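Local coordinates for intracellular growth locus, subunit C (Francisella tularensis subsp. tularensis, PDB 2QWU), which is encoded in the Francisella pathogenicity island and probably supports growth of the bacterium inside host cells, likely as part of its type VI secretion system, at residues 132-146 and 185-198. The protein carries 2 engineered substitutions. Numbering follows the deposited sequence.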
# COMPACT_ATOMS: atom_id res chain seq x y z
N LYS A 132 -16.52 -8.28 5.21
CA LYS A 132 -16.81 -8.19 6.63
C LYS A 132 -17.76 -9.24 7.20
O LYS A 132 -18.41 -9.97 6.46
CB LYS A 132 -17.30 -6.77 6.93
CG LYS A 132 -16.40 -5.67 6.39
CD LYS A 132 -15.02 -5.65 7.10
CE LYS A 132 -14.19 -4.46 6.62
NZ LYS A 132 -13.06 -4.21 7.56
N THR A 133 -17.81 -9.29 8.54
CA THR A 133 -18.62 -10.32 9.19
C THR A 133 -20.10 -10.14 8.98
O THR A 133 -20.86 -11.08 9.20
CB THR A 133 -18.31 -10.42 10.72
OG1 THR A 133 -18.48 -9.14 11.37
CG2 THR A 133 -16.80 -10.91 10.90
N ASP A 134 -20.52 -8.93 8.59
CA ASP A 134 -21.92 -8.70 8.32
C ASP A 134 -22.30 -8.84 6.83
O ASP A 134 -23.32 -8.31 6.37
CB ASP A 134 -22.36 -7.35 8.92
CG ASP A 134 -21.62 -6.14 8.32
OD1 ASP A 134 -20.53 -6.31 7.71
OD2 ASP A 134 -22.13 -5.01 8.50
N GLU A 135 -21.45 -9.55 6.09
CA GLU A 135 -21.67 -9.88 4.69
C GLU A 135 -21.76 -8.72 3.72
O GLU A 135 -22.65 -8.65 2.85
CB GLU A 135 -22.91 -10.78 4.56
CG GLU A 135 -22.84 -11.99 5.48
CD GLU A 135 -23.82 -13.09 5.12
OE1 GLU A 135 -25.01 -12.77 4.83
OE2 GLU A 135 -23.40 -14.28 5.14
N ALA A 136 -20.81 -7.82 3.86
CA ALA A 136 -20.71 -6.65 3.00
C ALA A 136 -19.20 -6.36 2.98
O ALA A 136 -18.50 -6.67 3.95
CB ALA A 136 -21.44 -5.47 3.61
N TRP A 137 -18.72 -5.79 1.88
CA TRP A 137 -17.31 -5.40 1.78
C TRP A 137 -17.07 -4.05 2.46
O TRP A 137 -17.95 -3.18 2.49
CB TRP A 137 -16.93 -5.27 0.32
CG TRP A 137 -16.83 -6.55 -0.40
CD1 TRP A 137 -17.83 -7.18 -1.09
CD2 TRP A 137 -15.67 -7.38 -0.50
NE1 TRP A 137 -17.36 -8.38 -1.60
CE2 TRP A 137 -16.03 -8.51 -1.25
CE3 TRP A 137 -14.34 -7.27 -0.01
CZ2 TRP A 137 -15.11 -9.55 -1.56
CZ3 TRP A 137 -13.42 -8.30 -0.30
CH2 TRP A 137 -13.82 -9.44 -1.08
N GLY A 138 -15.85 -3.84 2.97
CA GLY A 138 -15.52 -2.57 3.60
C GLY A 138 -14.02 -2.36 3.45
O GLY A 138 -13.35 -3.23 2.91
N ILE A 139 -13.51 -1.23 3.90
CA ILE A 139 -12.06 -1.02 3.84
C ILE A 139 -11.40 -1.69 5.03
O ILE A 139 -12.10 -2.12 5.96
CB ILE A 139 -11.67 0.48 3.96
CG1 ILE A 139 -12.06 1.06 5.34
CG2 ILE A 139 -12.30 1.31 2.78
CD1 ILE A 139 -11.52 2.51 5.59
N MSE A 140 -10.08 -1.83 4.95
CA MSE A 140 -9.28 -2.21 6.13
C MSE A 140 -8.69 -0.84 6.54
O MSE A 140 -8.91 -0.38 7.63
CB MSE A 140 -8.18 -3.22 5.80
CG MSE A 140 -8.82 -4.65 5.64
SE MSE A 140 -7.59 -5.99 5.17
CE MSE A 140 -7.01 -5.36 3.55
N ILE A 141 -7.98 -0.19 5.62
CA ILE A 141 -7.41 1.14 5.86
C ILE A 141 -7.60 1.96 4.56
O ILE A 141 -7.32 1.47 3.47
CB ILE A 141 -5.90 1.11 6.05
CG1 ILE A 141 -5.50 0.19 7.18
CG2 ILE A 141 -5.42 2.54 6.30
CD1 ILE A 141 -3.97 0.18 7.39
N ASP A 142 -8.01 3.22 4.69
CA ASP A 142 -8.12 4.11 3.50
C ASP A 142 -6.78 4.85 3.36
O ASP A 142 -6.47 5.78 4.11
CB ASP A 142 -9.29 5.13 3.69
CG ASP A 142 -9.56 5.93 2.43
OD1 ASP A 142 -8.70 5.91 1.53
OD2 ASP A 142 -10.64 6.60 2.34
N LEU A 143 -5.98 4.42 2.39
CA LEU A 143 -4.66 5.00 2.19
C LEU A 143 -4.68 6.15 1.17
O LEU A 143 -3.64 6.68 0.82
CB LEU A 143 -3.70 3.90 1.65
CG LEU A 143 -3.47 2.78 2.67
CD1 LEU A 143 -2.63 1.66 1.99
CD2 LEU A 143 -2.78 3.32 3.93
N SER A 144 -5.85 6.52 0.69
CA SER A 144 -5.90 7.52 -0.37
C SER A 144 -5.14 8.78 -0.08
O SER A 144 -5.30 9.39 0.97
CB SER A 144 -7.37 7.89 -0.74
OG SER A 144 -8.14 6.72 -1.02
N ASN A 145 -4.29 9.15 -1.05
CA ASN A 145 -3.49 10.34 -0.98
C ASN A 145 -2.44 10.42 0.08
O ASN A 145 -1.88 11.49 0.28
CB ASN A 145 -4.41 11.57 -0.90
CG ASN A 145 -5.19 11.75 -2.19
OD1 ASN A 145 -4.67 11.46 -3.27
ND2 ASN A 145 -6.43 12.22 -2.10
N LEU A 146 -2.13 9.30 0.73
CA LEU A 146 -1.15 9.36 1.78
C LEU A 146 0.23 9.64 1.21
O LEU A 146 0.60 9.05 0.20
CB LEU A 146 -1.17 8.03 2.56
CG LEU A 146 -0.21 7.89 3.74
CD1 LEU A 146 -0.67 8.74 4.93
CD2 LEU A 146 -0.24 6.37 4.17
N THR A 185 5.08 9.86 8.15
CA THR A 185 4.21 10.71 7.32
C THR A 185 3.78 11.86 8.24
O THR A 185 3.80 11.70 9.44
CB THR A 185 2.92 9.92 6.91
OG1 THR A 185 2.00 10.78 6.19
CG2 THR A 185 2.18 9.40 8.14
N SER A 186 3.38 13.01 7.69
CA SER A 186 2.87 14.09 8.54
C SER A 186 1.36 13.99 8.76
O SER A 186 0.76 14.79 9.51
CB SER A 186 3.11 15.46 7.90
OG SER A 186 4.41 15.54 7.41
N GLN A 187 0.73 13.04 8.08
CA GLN A 187 -0.73 12.85 8.22
C GLN A 187 -0.94 12.28 9.62
O GLN A 187 -0.23 11.35 10.04
CB GLN A 187 -1.25 11.89 7.11
CG GLN A 187 -2.73 11.68 7.12
CD GLN A 187 -3.24 11.03 5.84
OE1 GLN A 187 -2.78 11.38 4.72
NE2 GLN A 187 -4.19 10.10 5.97
N GLY A 188 -1.90 12.84 10.36
CA GLY A 188 -2.08 12.41 11.74
C GLY A 188 -3.02 11.25 12.02
O GLY A 188 -3.01 10.68 13.13
N SER A 189 -3.84 10.88 11.04
CA SER A 189 -4.79 9.78 11.26
C SER A 189 -5.15 9.12 9.94
O SER A 189 -4.82 9.65 8.87
CB SER A 189 -6.07 10.32 11.94
OG SER A 189 -6.65 11.31 11.09
N LEU A 190 -5.78 7.95 10.01
CA LEU A 190 -6.19 7.24 8.82
C LEU A 190 -7.55 6.59 9.09
O LEU A 190 -7.78 6.04 10.16
CB LEU A 190 -5.20 6.08 8.53
CG LEU A 190 -3.84 6.47 7.90
CD1 LEU A 190 -2.89 5.30 7.95
CD2 LEU A 190 -4.05 6.94 6.47
N PRO A 191 -8.45 6.59 8.09
CA PRO A 191 -9.76 5.93 8.29
C PRO A 191 -9.51 4.39 8.25
O PRO A 191 -8.66 3.91 7.47
CB PRO A 191 -10.57 6.36 7.05
CG PRO A 191 -9.97 7.59 6.62
CD PRO A 191 -8.47 7.39 6.85
N VAL A 192 -10.18 3.65 9.13
CA VAL A 192 -10.06 2.19 9.18
C VAL A 192 -11.44 1.57 9.37
O VAL A 192 -12.42 2.28 9.60
CB VAL A 192 -9.14 1.71 10.35
CG1 VAL A 192 -7.75 2.28 10.14
CG2 VAL A 192 -9.75 2.09 11.71
N CYS A 193 -11.53 0.27 9.20
CA CYS A 193 -12.80 -0.43 9.47
C CYS A 193 -12.38 -1.77 9.99
O CYS A 193 -11.47 -2.42 9.42
CB CYS A 193 -13.63 -0.62 8.22
SG CYS A 193 -15.31 -1.24 8.64
N CYS A 194 -13.08 -2.19 11.05
CA CYS A 194 -12.75 -3.42 11.75
C CYS A 194 -13.58 -4.62 11.33
O CYS A 194 -13.75 -4.82 10.12
CB CYS A 194 -12.77 -3.16 13.26
SG CYS A 194 -11.62 -1.77 13.69
N ALA A 195 -14.11 -5.41 12.29
CA ALA A 195 -14.80 -6.66 11.97
C ALA A 195 -15.95 -6.59 10.98
O ALA A 195 -15.98 -7.31 9.96
CB ALA A 195 -15.28 -7.34 13.30
N ALA A 196 -16.91 -5.76 11.32
CA ALA A 196 -18.10 -5.60 10.53
C ALA A 196 -18.02 -4.30 9.73
O ALA A 196 -17.18 -3.44 10.04
CB ALA A 196 -19.30 -5.63 11.47
N SER A 197 -18.85 -4.17 8.69
CA SER A 197 -18.86 -2.98 7.85
C SER A 197 -19.30 -1.73 8.60
O SER A 197 -19.02 -0.62 8.17
CB SER A 197 -19.76 -3.16 6.61
OG SER A 197 -21.13 -3.20 7.02
N THR A 198 -19.98 -1.92 9.74
CA THR A 198 -20.43 -0.79 10.55
C THR A 198 -19.37 -0.48 11.66
O THR A 198 -19.63 0.29 12.59
CB THR A 198 -21.76 -1.18 11.23
OG1 THR A 198 -21.56 -2.38 11.98
CG2 THR A 198 -22.87 -1.44 10.17
O HOH W 1 -23.01 -4.66 11.19
O HOH W 2 -5.80 8.39 3.66
O HOH W 3 -4.51 11.69 2.58
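Asp134 clasps Ser197 with both carboxylate oxygens, and this pair closes one end of the contact between residues 132-146 and 185-198. Ser197 OG donates to the syn lone pair of Asp134 OD2 over a short 2.5 Å, while the backbone N of Ser197 reaches Asp134 OD1 at 2.9 Å from above the carboxylate plane. With chi1 near +62°, the carboxylate of Asp134 lies between its own backbone N and carbonyl, turned to Ser197, and a water links OD2 to Thr198 OG1. Alongside, Thr133 N bonds almost straight to Ala195 O, tying the type I turn of residues 132-135 to the opposite loop.

Lys132 bends at chi2 (-67°) and then runs extended past Ala195 to bury its ammonium group among carbonyls. NZ donates to Cys194 O at 2.7 Å, in the carbonyl plane, and to Ile139 O on its own segment; the bond to Cys193 O is weak. Glu130 adds a salt bridge that probably helps to offset the buried charge.

Backbone pairing is brief: a single antiparallel bridge centred on Ile141 and Val192, with Cys193 N donating to Met140 O and Asp142 N to Pro191 O at 2.9 Å. Two waters join Ser144 O to the amide of Gln187, one of them also serving Asp142 O.

Apolar contacts flank the bridge. Ile139 CG1 lies 3.7 Å from Cys193 CB, and Leu190 spreads its methyls, CD1 to Ile141 CG2 and CD2 to Leu146 CD1 (4.1 Å). Leu146 also passes CD1 over the Gln187 amide.

The loop 139-146 thus lines strand 189-193, which pairs with strand 200-204, while Ile141, Leu143 and Leu190 reach strands 18-21 and 71-79 of the main antiparallel sheet.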